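Local coordinates for CD180 antigen (Mus musculus, PDB 3T6Q), which may cooperate with MD-1 and TLR4 in the innate immune response of B cells to bacterial lipopolysaccharide, leading to NF-kappa-B activation, at residues K156-K170 against N181-E195. Numbering follows the deposited sequence.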
ATOM      1  N   LYS A 156     -12.856 -22.115   0.214  1.00 25.06           N
ATOM      2  CA  LYS A 156     -14.203 -21.653   0.607  1.00 26.58           C
ATOM      3  C   LYS A 156     -14.301 -20.127   0.878  1.00 30.24           C
ATOM      4  O   LYS A 156     -15.412 -19.563   0.784  1.00 27.52           O
ATOM      5  CB  LYS A 156     -14.699 -22.385   1.836  1.00 25.92           C
ATOM      6  CG  LYS A 156     -14.776 -23.905   1.715  1.00 30.19           C
ATOM      7  CD  LYS A 156     -15.601 -24.339   0.494  1.00 27.72           C
ATOM      8  CE  LYS A 156     -15.568 -25.873   0.334  1.00 32.91           C
ATOM      9  NZ  LYS A 156     -16.223 -26.270  -0.948  1.00 35.38           N
ATOM     10  N   VAL A 157     -13.170 -19.481   1.230  1.00 22.13           N
ATOM     11  CA  VAL A 157     -13.126 -17.987   1.481  1.00 20.02           C
ATOM     12  C   VAL A 157     -12.003 -17.330   0.698  1.00 21.55           C
ATOM     13  O   VAL A 157     -10.824 -17.698   0.833  1.00 20.34           O
ATOM     14  CB  VAL A 157     -12.995 -17.667   2.981  1.00 21.41           C
ATOM     15  CG1 VAL A 157     -12.858 -16.166   3.231  1.00 23.68           C
ATOM     16  CG2 VAL A 157     -14.239 -18.179   3.724  1.00 24.43           C
ATOM     17  N   LEU A 158     -12.352 -16.382  -0.159  1.00 19.84           N
ATOM     18  CA  LEU A 158     -11.362 -15.613  -0.843  1.00 21.79           C
ATOM     19  C   LEU A 158     -11.711 -14.153  -0.529  1.00 21.04           C
ATOM     20  O   LEU A 158     -12.734 -13.662  -0.983  1.00 19.79           O
ATOM     21  CB  LEU A 158     -11.473 -15.820  -2.343  1.00 23.42           C
ATOM     22  CG  LEU A 158     -10.262 -16.016  -3.248  1.00 34.04           C
ATOM     23  CD1 LEU A 158     -10.537 -15.663  -4.715  1.00 30.25           C
ATOM     24  CD2 LEU A 158      -8.915 -15.466  -2.749  1.00 25.89           C
ATOM     25  N   ASP A 159     -10.851 -13.466   0.210  1.00 20.78           N
ATOM     26  CA  ASP A 159     -11.190 -12.155   0.738  1.00 17.31           C
ATOM     27  C   ASP A 159     -10.248 -11.069   0.219  1.00 18.88           C
ATOM     28  O   ASP A 159      -9.040 -11.101   0.494  1.00 17.66           O
ATOM     29  CB  ASP A 159     -11.166 -12.253   2.262  1.00 18.50           C
ATOM     30  CG  ASP A 159     -11.760 -11.016   2.955  1.00 19.41           C
ATOM     31  OD1 ASP A 159     -11.359  -9.869   2.640  1.00 20.87           O
ATOM     32  OD2 ASP A 159     -12.650 -11.191   3.829  1.00 19.38           O
ATOM     33  N   PHE A 160     -10.809 -10.110  -0.516  1.00 16.97           N
ATOM     34  CA  PHE A 160     -10.053  -9.015  -1.091  1.00 18.36           C
ATOM     35  C   PHE A 160     -10.513  -7.655  -0.539  1.00 18.76           C
ATOM     36  O   PHE A 160     -10.371  -6.646  -1.216  1.00 18.37           O
ATOM     37  CB  PHE A 160     -10.204  -8.987  -2.608  1.00 19.57           C
ATOM     38  CG  PHE A 160      -9.600 -10.165  -3.350  1.00 22.04           C
ATOM     39  CD1 PHE A 160      -8.242 -10.177  -3.719  1.00 21.40           C
ATOM     40  CD2 PHE A 160     -10.414 -11.226  -3.776  1.00 23.47           C
ATOM     41  CE1 PHE A 160      -7.710 -11.253  -4.456  1.00 24.66           C
ATOM     42  CE2 PHE A 160      -9.885 -12.299  -4.504  1.00 23.53           C
ATOM     43  CZ  PHE A 160      -8.538 -12.309  -4.861  1.00 22.53           C
ATOM     44  N   GLN A 161     -11.056  -7.625   0.678  1.00 18.22           N
ATOM     45  CA  GLN A 161     -11.606  -6.371   1.238  1.00 20.52           C
ATOM     46  C   GLN A 161     -10.585  -5.218   1.119  1.00 18.98           C
ATOM     47  O   GLN A 161      -9.430  -5.403   1.448  1.00 20.47           O
ATOM     48  CB  GLN A 161     -11.960  -6.577   2.716  1.00 19.88           C
ATOM     49  CG  GLN A 161     -12.388  -5.267   3.388  1.00 24.58           C
ATOM     50  CD  GLN A 161     -13.175  -5.426   4.681  1.00 30.92           C
ATOM     51  OE1 GLN A 161     -13.191  -4.510   5.515  1.00 37.57           O
ATOM     52  NE2 GLN A 161     -13.872  -6.535   4.832  1.00 27.15           N
ATOM     53  N   ASN A 162     -10.999  -4.036   0.650  1.00 16.88           N
ATOM     54  CA  ASN A 162     -10.074  -2.887   0.638  1.00 18.01           C
ATOM     55  C   ASN A 162      -8.860  -3.046  -0.313  1.00 18.44           C
ATOM     56  O   ASN A 162      -7.709  -2.931   0.103  1.00 18.81           O
ATOM     57  CB  ASN A 162      -9.619  -2.538   2.080  1.00 18.80           C
ATOM     58  CG  ASN A 162      -8.883  -1.200   2.163  1.00 23.01           C
ATOM     59  OD1 ASN A 162      -9.186  -0.253   1.428  1.00 23.27           O
ATOM     60  ND2 ASN A 162      -7.967  -1.098   3.096  1.00 23.08           N
ATOM     61  N   ASN A 163      -9.121  -3.284  -1.608  1.00 18.95           N
ATOM     62  CA  ASN A 163      -8.048  -3.398  -2.602  1.00 20.17           C
ATOM     63  C   ASN A 163      -8.373  -2.471  -3.763  1.00 20.71           C
ATOM     64  O   ASN A 163      -9.187  -1.578  -3.614  1.00 23.47           O
ATOM     65  CB  ASN A 163      -7.838  -4.874  -3.026  1.00 21.40           C
ATOM     66  CG  ASN A 163      -6.839  -5.607  -2.121  1.00 20.14           C
ATOM     67  OD1 ASN A 163      -5.651  -5.333  -2.169  1.00 22.66           O
ATOM     68  ND2 ASN A 163      -7.318  -6.502  -1.278  1.00 19.12           N
ATOM     69  N   ALA A 164      -7.713  -2.646  -4.894  1.00 22.87           N
ATOM     70  CA  ALA A 164      -7.846  -1.740  -5.999  1.00 21.67           C
ATOM     71  C   ALA A 164      -8.467  -2.476  -7.171  1.00 23.63           C
ATOM     72  O   ALA A 164      -8.077  -2.275  -8.323  1.00 25.05           O
ATOM     73  CB  ALA A 164      -6.467  -1.204  -6.382  1.00 23.57           C
ATOM     74  N   ILE A 165      -9.394  -3.376  -6.898  1.00 23.05           N
ATOM     75  CA  ILE A 165     -10.013  -4.126  -8.025  1.00 22.24           C
ATOM     76  C   ILE A 165     -11.138  -3.285  -8.638  1.00 23.22           C
ATOM     77  O   ILE A 165     -12.065  -2.862  -7.938  1.00 20.72           O
ATOM     78  CB  ILE A 165     -10.536  -5.500  -7.554  1.00 20.94           C
ATOM     79  CG1 ILE A 165      -9.360  -6.347  -7.070  1.00 22.03           C
ATOM     80  CG2 ILE A 165     -11.283  -6.258  -8.682  1.00 21.34           C
ATOM     81  CD1 ILE A 165      -9.713  -7.295  -5.973  1.00 21.33           C
ATOM     82  N   HIS A 166     -11.088  -3.065  -9.953  1.00 21.59           N
ATOM     83  CA  HIS A 166     -12.112  -2.266 -10.580  1.00 22.22           C
ATOM     84  C   HIS A 166     -12.881  -2.968 -11.676  1.00 22.80           C
ATOM     85  O   HIS A 166     -13.823  -2.385 -12.237  1.00 23.72           O
ATOM     86  CB  HIS A 166     -11.547  -0.925 -11.064  1.00 25.43           C
ATOM     87  CG  HIS A 166     -10.509  -1.031 -12.171  1.00 39.16           C
ATOM     88  ND1 HIS A 166      -9.192  -1.286 -11.928  1.00 50.92           N
ATOM     89  CD2 HIS A 166     -10.623  -0.845 -13.569  1.00 42.75           C
ATOM     90  CE1 HIS A 166      -8.508  -1.289 -13.105  1.00 46.96           C
ATOM     91  NE2 HIS A 166      -9.389  -1.016 -14.105  1.00 47.52           N
ATOM     92  N   TYR A 167     -12.477  -4.190 -11.987  1.00 21.73           N
ATOM     93  CA  TYR A 167     -13.029  -4.929 -13.113  1.00 26.61           C
ATOM     94  C   TYR A 167     -12.949  -6.425 -12.875  1.00 24.30           C
ATOM     95  O   TYR A 167     -11.956  -6.930 -12.367  1.00 23.46           O
ATOM     96  CB  TYR A 167     -12.272  -4.598 -14.416  1.00 28.98           C
ATOM     97  CG  TYR A 167     -12.969  -5.082 -15.669  1.00 30.80           C
ATOM     98  CD1 TYR A 167     -14.063  -4.382 -16.196  1.00 34.38           C
ATOM     99  CD2 TYR A 167     -12.538  -6.234 -16.325  1.00 35.75           C
ATOM    100  CE1 TYR A 167     -14.708  -4.821 -17.346  1.00 34.27           C
ATOM    101  CE2 TYR A 167     -13.169  -6.672 -17.481  1.00 34.85           C
ATOM    102  CZ  TYR A 167     -14.249  -5.972 -17.975  1.00 34.50           C
ATOM    103  OH  TYR A 167     -14.853  -6.418 -19.119  1.00 37.22           O
ATOM    104  N   LEU A 168     -14.002  -7.135 -13.264  1.00 24.29           N
ATOM    105  CA  LEU A 168     -14.014  -8.587 -13.167  1.00 22.04           C
ATOM    106  C   LEU A 168     -14.243  -9.144 -14.582  1.00 25.96           C
ATOM    107  O   LEU A 168     -15.255  -8.829 -15.237  1.00 24.56           O
ATOM    108  CB  LEU A 168     -15.114  -9.040 -12.210  1.00 24.17           C
ATOM    109  CG  LEU A 168     -15.135  -8.525 -10.753  1.00 25.72           C
ATOM    110  CD1 LEU A 168     -16.442  -8.948 -10.070  1.00 24.96           C
ATOM    111  CD2 LEU A 168     -13.982  -9.117  -9.988  1.00 23.38           C
ATOM    112  N   SER A 169     -13.296  -9.939 -15.076  1.00 25.91           N
ATOM    113  CA  SER A 169     -13.405 -10.391 -16.481  1.00 27.00           C
ATOM    114  C   SER A 169     -13.812 -11.853 -16.465  1.00 27.17           C
ATOM    115  O   SER A 169     -13.760 -12.493 -15.415  1.00 27.00           O
ATOM    116  CB  SER A 169     -12.059 -10.242 -17.193  1.00 26.19           C
ATOM    117  OG  SER A 169     -11.150 -11.201 -16.652  1.00 25.42           O
ATOM    118  N   LYS A 170     -14.186 -12.389 -17.631  1.00 32.12           N
ATOM    119  CA  LYS A 170     -14.407 -13.833 -17.784  1.00 31.19           C
ATOM    120  C   LYS A 170     -13.223 -14.672 -17.325  1.00 27.82           C
ATOM    121  O   LYS A 170     -13.368 -15.657 -16.599  1.00 27.63           O
ATOM    122  CB  LYS A 170     -14.660 -14.155 -19.262  1.00 35.48           C
ATOM    123  CG  LYS A 170     -16.063 -13.877 -19.768  1.00 46.33           C
ATOM    124  CD  LYS A 170     -16.143 -14.220 -21.252  1.00 49.04           C
ATOM    125  CE  LYS A 170     -17.561 -14.528 -21.677  1.00 58.40           C
ATOM    126  NZ  LYS A 170     -17.550 -15.040 -23.073  1.00 62.89           N
ATOM    127  N   ASN A 181     -19.072 -23.588  -3.716  1.00 40.19           N
ATOM    128  CA  ASN A 181     -19.657 -22.928  -2.546  1.00 37.25           C
ATOM    129  C   ASN A 181     -18.803 -21.743  -2.009  1.00 25.61           C
ATOM    130  O   ASN A 181     -18.645 -21.582  -0.813  1.00 25.10           O
ATOM    131  CB  ASN A 181     -19.828 -23.946  -1.419  1.00 42.72           C
ATOM    132  CG  ASN A 181     -21.204 -23.901  -0.813  1.00 59.50           C
ATOM    133  OD1 ASN A 181     -22.203 -24.004  -1.535  1.00 76.33           O
ATOM    134  ND2 ASN A 181     -21.276 -23.785   0.514  1.00 64.38           N
ATOM    135  N   LEU A 182     -18.228 -20.974  -2.903  1.00 24.45           N
ATOM    136  CA  LEU A 182     -17.194 -20.045  -2.511  1.00 26.80           C
ATOM    137  C   LEU A 182     -17.819 -18.725  -1.987  1.00 24.82           C
ATOM    138  O   LEU A 182     -18.872 -18.287  -2.485  1.00 21.24           O
ATOM    139  CB  LEU A 182     -16.297 -19.777  -3.699  1.00 27.21           C
ATOM    140  CG  LEU A 182     -15.156 -18.767  -3.585  1.00 29.33           C
ATOM    141  CD1 LEU A 182     -14.097 -19.243  -2.604  1.00 30.12           C
ATOM    142  CD2 LEU A 182     -14.537 -18.672  -4.959  1.00 33.32           C
ATOM    143  N   SER A 183     -17.156 -18.121  -0.996  1.00 24.40           N
ATOM    144  CA  SER A 183     -17.531 -16.794  -0.491  1.00 22.89           C
ATOM    145  C   SER A 183     -16.429 -15.878  -0.918  1.00 23.91           C
ATOM    146  O   SER A 183     -15.262 -16.115  -0.602  1.00 25.34           O
ATOM    147  CB  SER A 183     -17.655 -16.764   1.022  1.00 23.80           C
ATOM    148  OG  SER A 183     -18.737 -17.591   1.447  1.00 25.65           O
ATOM    149  N   LEU A 184     -16.786 -14.850  -1.662  1.00 20.18           N
ATOM    150  CA  LEU A 184     -15.791 -13.997  -2.270  1.00 20.72           C
ATOM    151  C   LEU A 184     -16.098 -12.585  -1.722  1.00 20.75           C
ATOM    152  O   LEU A 184     -17.201 -12.092  -1.906  1.00 18.42           O
ATOM    153  CB  LEU A 184     -15.994 -14.042  -3.768  1.00 19.64           C
ATOM    154  CG  LEU A 184     -14.927 -13.708  -4.805  1.00 32.04           C
ATOM    155  CD1 LEU A 184     -15.539 -12.929  -5.974  1.00 27.14           C
ATOM    156  CD2 LEU A 184     -13.651 -13.018  -4.295  1.00 25.30           C
ATOM    157  N   ASN A 185     -15.173 -11.987  -0.971  1.00 18.52           N
ATOM    158  CA  ASN A 185     -15.426 -10.659  -0.389  1.00 18.73           C
ATOM    159  C   ASN A 185     -14.713  -9.574  -1.190  1.00 16.88           C
ATOM    160  O   ASN A 185     -13.459  -9.516  -1.215  1.00 20.02           O
ATOM    161  CB  ASN A 185     -14.989 -10.635   1.093  1.00 17.29           C
ATOM    162  CG  ASN A 185     -15.333  -9.300   1.770  1.00 21.10           C
ATOM    163  OD1 ASN A 185     -15.980  -8.438   1.163  1.00 21.65           O
ATOM    164  ND2 ASN A 185     -14.832  -9.095   2.981  1.00 20.51           N
ATOM    165  N   LEU A 186     -15.489  -8.728  -1.868  1.00 17.32           N
ATOM    166  CA  LEU A 186     -14.951  -7.559  -2.562  1.00 16.75           C
ATOM    167  C   LEU A 186     -15.349  -6.209  -1.921  1.00 17.31           C
ATOM    168  O   LEU A 186     -15.273  -5.157  -2.572  1.00 16.29           O
ATOM    169  CB  LEU A 186     -15.339  -7.551  -4.041  1.00 18.73           C
ATOM    170  CG  LEU A 186     -14.650  -8.668  -4.825  1.00 22.35           C
ATOM    171  CD1 LEU A 186     -15.371  -8.974  -6.141  1.00 21.21           C
ATOM    172  CD2 LEU A 186     -13.189  -8.263  -5.092  1.00 23.64           C
ATOM    173  N   ASN A 187     -15.747  -6.252  -0.651  1.00 15.90           N
ATOM    174  CA  ASN A 187     -16.033  -5.029   0.133  1.00 16.36           C
ATOM    175  C   ASN A 187     -14.909  -4.017  -0.038  1.00 17.52           C
ATOM    176  O   ASN A 187     -13.761  -4.369   0.114  1.00 16.44           O
ATOM    177  CB  ASN A 187     -16.153  -5.412   1.632  1.00 18.89           C
ATOM    178  CG  ASN A 187     -16.483  -4.221   2.535  1.00 20.81           C
ATOM    179  OD1 ASN A 187     -16.898  -3.162   2.067  1.00 21.47           O
ATOM    180  ND2 ASN A 187     -16.310  -4.400   3.837  1.00 23.26           N
ATOM    181  N   GLY A 188     -15.232  -2.765  -0.365  1.00 19.11           N
ATOM    182  CA  GLY A 188     -14.208  -1.722  -0.425  1.00 20.83           C
ATOM    183  C   GLY A 188     -13.372  -1.813  -1.695  1.00 22.66           C
ATOM    184  O   GLY A 188     -12.232  -1.374  -1.713  1.00 24.00           O
ATOM    185  N   ASN A 189     -13.921  -2.423  -2.755  1.00 20.69           N
ATOM    186  CA  ASN A 189     -13.321  -2.326  -4.081  1.00 23.19           C
ATOM    187  C   ASN A 189     -14.344  -1.667  -5.007  1.00 28.06           C
ATOM    188  O   ASN A 189     -15.477  -2.138  -5.140  1.00 29.17           O
ATOM    189  CB  ASN A 189     -13.011  -3.735  -4.638  1.00 21.38           C
ATOM    190  CG  ASN A 189     -11.820  -4.393  -3.931  1.00 21.55           C
ATOM    191  OD1 ASN A 189     -10.674  -4.223  -4.354  1.00 20.61           O
ATOM    192  ND2 ASN A 189     -12.075  -5.072  -2.831  1.00 20.01           N
ATOM    193  N   ASP A 190     -13.938  -0.631  -5.703  1.00 25.12           N
ATOM    194  CA  ASP A 190     -14.892   0.075  -6.529  1.00 29.46           C
ATOM    195  C   ASP A 190     -14.983  -0.579  -7.916  1.00 26.47           C
ATOM    196  O   ASP A 190     -14.206  -0.276  -8.821  1.00 26.77           O
ATOM    197  CB  ASP A 190     -14.566   1.564  -6.616  1.00 38.11           C
ATOM    198  CG  ASP A 190     -15.700   2.365  -7.256  1.00 36.06           C
ATOM    199  OD1 ASP A 190     -16.904   1.962  -7.131  1.00 39.30           O
ATOM    200  OD2 ASP A 190     -15.369   3.383  -7.880  1.00 44.68           O
ATOM    201  N   ILE A 191     -15.946  -1.487  -8.058  1.00 26.18           N
ATOM    202  CA  ILE A 191     -16.123  -2.214  -9.301  1.00 26.09           C
ATOM    203  C   ILE A 191     -16.837  -1.310 -10.293  1.00 27.73           C
ATOM    204  O   ILE A 191     -17.950  -0.891 -10.056  1.00 29.05           O
ATOM    205  CB  ILE A 191     -16.923  -3.528  -9.123  1.00 29.70           C
ATOM    206  CG1 ILE A 191     -16.357  -4.352  -7.970  1.00 27.69           C
ATOM    207  CG2 ILE A 191     -16.937  -4.340 -10.422  1.00 29.67           C
ATOM    208  CD1 ILE A 191     -15.042  -5.044  -8.253  1.00 28.88           C
ATOM    209  N   ALA A 192     -16.145  -0.979 -11.382  1.00 27.33           N
ATOM    210  CA  ALA A 192     -16.711  -0.151 -12.447  1.00 30.21           C
ATOM    211  C   ALA A 192     -17.194  -0.944 -13.655  1.00 28.27           C
ATOM    212  O   ALA A 192     -17.970  -0.424 -14.429  1.00 27.20           O
ATOM    213  CB  ALA A 192     -15.741   0.951 -12.874  1.00 38.25           C
ATOM    214  N   GLY A 193     -16.802  -2.210 -13.794  1.00 26.19           N
ATOM    215  CA  GLY A 193     -17.320  -3.021 -14.912  1.00 24.26           C
ATOM    216  C   GLY A 193     -17.173  -4.491 -14.633  1.00 24.29           C
ATOM    217  O   GLY A 193     -16.285  -4.906 -13.900  1.00 24.20           O
ATOM    218  N   ILE A 194     -18.050  -5.288 -15.231  1.00 23.23           N
ATOM    219  CA  ILE A 194     -17.992  -6.744 -15.177  1.00 23.40           C
ATOM    220  C   ILE A 194     -18.212  -7.221 -16.632  1.00 27.27           C
ATOM    221  O   ILE A 194     -19.128  -6.756 -17.326  1.00 27.41           O
ATOM    222  CB  ILE A 194     -19.092  -7.323 -14.245  1.00 24.07           C
ATOM    223  CG1 ILE A 194     -18.841  -6.857 -12.781  1.00 25.62           C
ATOM    224  CG2 ILE A 194     -19.095  -8.860 -14.300  1.00 20.20           C
ATOM    225  CD1 ILE A 194     -19.911  -7.304 -11.799  1.00 25.61           C
ATOM    226  N   GLU A 195     -17.340  -8.090 -17.102  1.00 26.14           N
ATOM    227  CA  GLU A 195     -17.396  -8.545 -18.504  1.00 29.02           C
ATOM    228  C   GLU A 195     -18.673  -9.348 -18.700  1.00 25.51           C
ATOM    229  O   GLU A 195     -18.918 -10.255 -17.922  1.00 27.22           O
ATOM    230  CB  GLU A 195     -16.200  -9.423 -18.827  1.00 27.72           C
ATOM    231  CG  GLU A 195     -15.997  -9.585 -20.338  1.00 31.65           C
ATOM    232  CD  GLU A 195     -14.791 -10.425 -20.731  1.00 37.53           C
ATOM    233  OE1 GLU A 195     -14.633 -10.645 -21.949  1.00 41.34           O
ATOM    234  OE2 GLU A 195     -14.021 -10.896 -19.864  1.00 35.73           O
TER
HETATM  235  O   HOH W   1     -17.872 -20.067   1.930  1.00 37.33           O
HETATM  236  O   HOH W   2     -11.853   0.829   0.392  1.00 54.49           O
HETATM  237  O   HOH W   3     -11.178   0.297  -4.945  1.00 41.45           O
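Leu158 N donates to Ser183 O and Leu158 O accepts from Asn185 N, pairing strand 157-159 in parallel with strand 182-185, their directions 9° apart. A second short parallel pairing joins 167-168 to 193-194, where Glu195 N meets Leu168 O at 2.9 Å.

Between the two pairings, the amide of Asn189 turns inward and bonds the neighbouring backbone at both ends. Its ND2 donates to Phe160 O (2.8 Å), while Asn163 ND2, which also bonds Leu136 O in the preceding turn, reaches Phe160 O from the opposite face of the carbonyl plane; Asn189 OD1 accepts from Ile165 N in plane, on a lone pair, at 3.0 Å. These bonds fix the rotation of the buried amide. On the concave face, shared with Val157 and Ser183, Asn185 ND2 approaches Asp159 OD2 (3.1 Å) from above the carboxylate, the two planes 73° apart; Asp159 OD1 and Asn185 OD1 each close an Asx turn, accepting from Gln161 N and Asn187 N. Glu195, extended with CG anti to N (chi1 -164°), brings OE2 to Lys170 N at 2.7 Å, at the start of helix 170-174.

Apolar side chains fill the interior. Leu184 CD2 lies at the Phe160 ring edge, 3.7 Å from Phe160 CD2. The side chains of Leu186 and Ile165 cross at about a right angle, Leu186 CD2 meeting Ile165 CD1 at 3.7 Å.

Stacked leucines with an inward asparagine bonding the adjacent turn are the signature of consecutive leucine-rich repeats, here LRR 6 and LRR 7 in the solenoid of this Toll-like receptor family member.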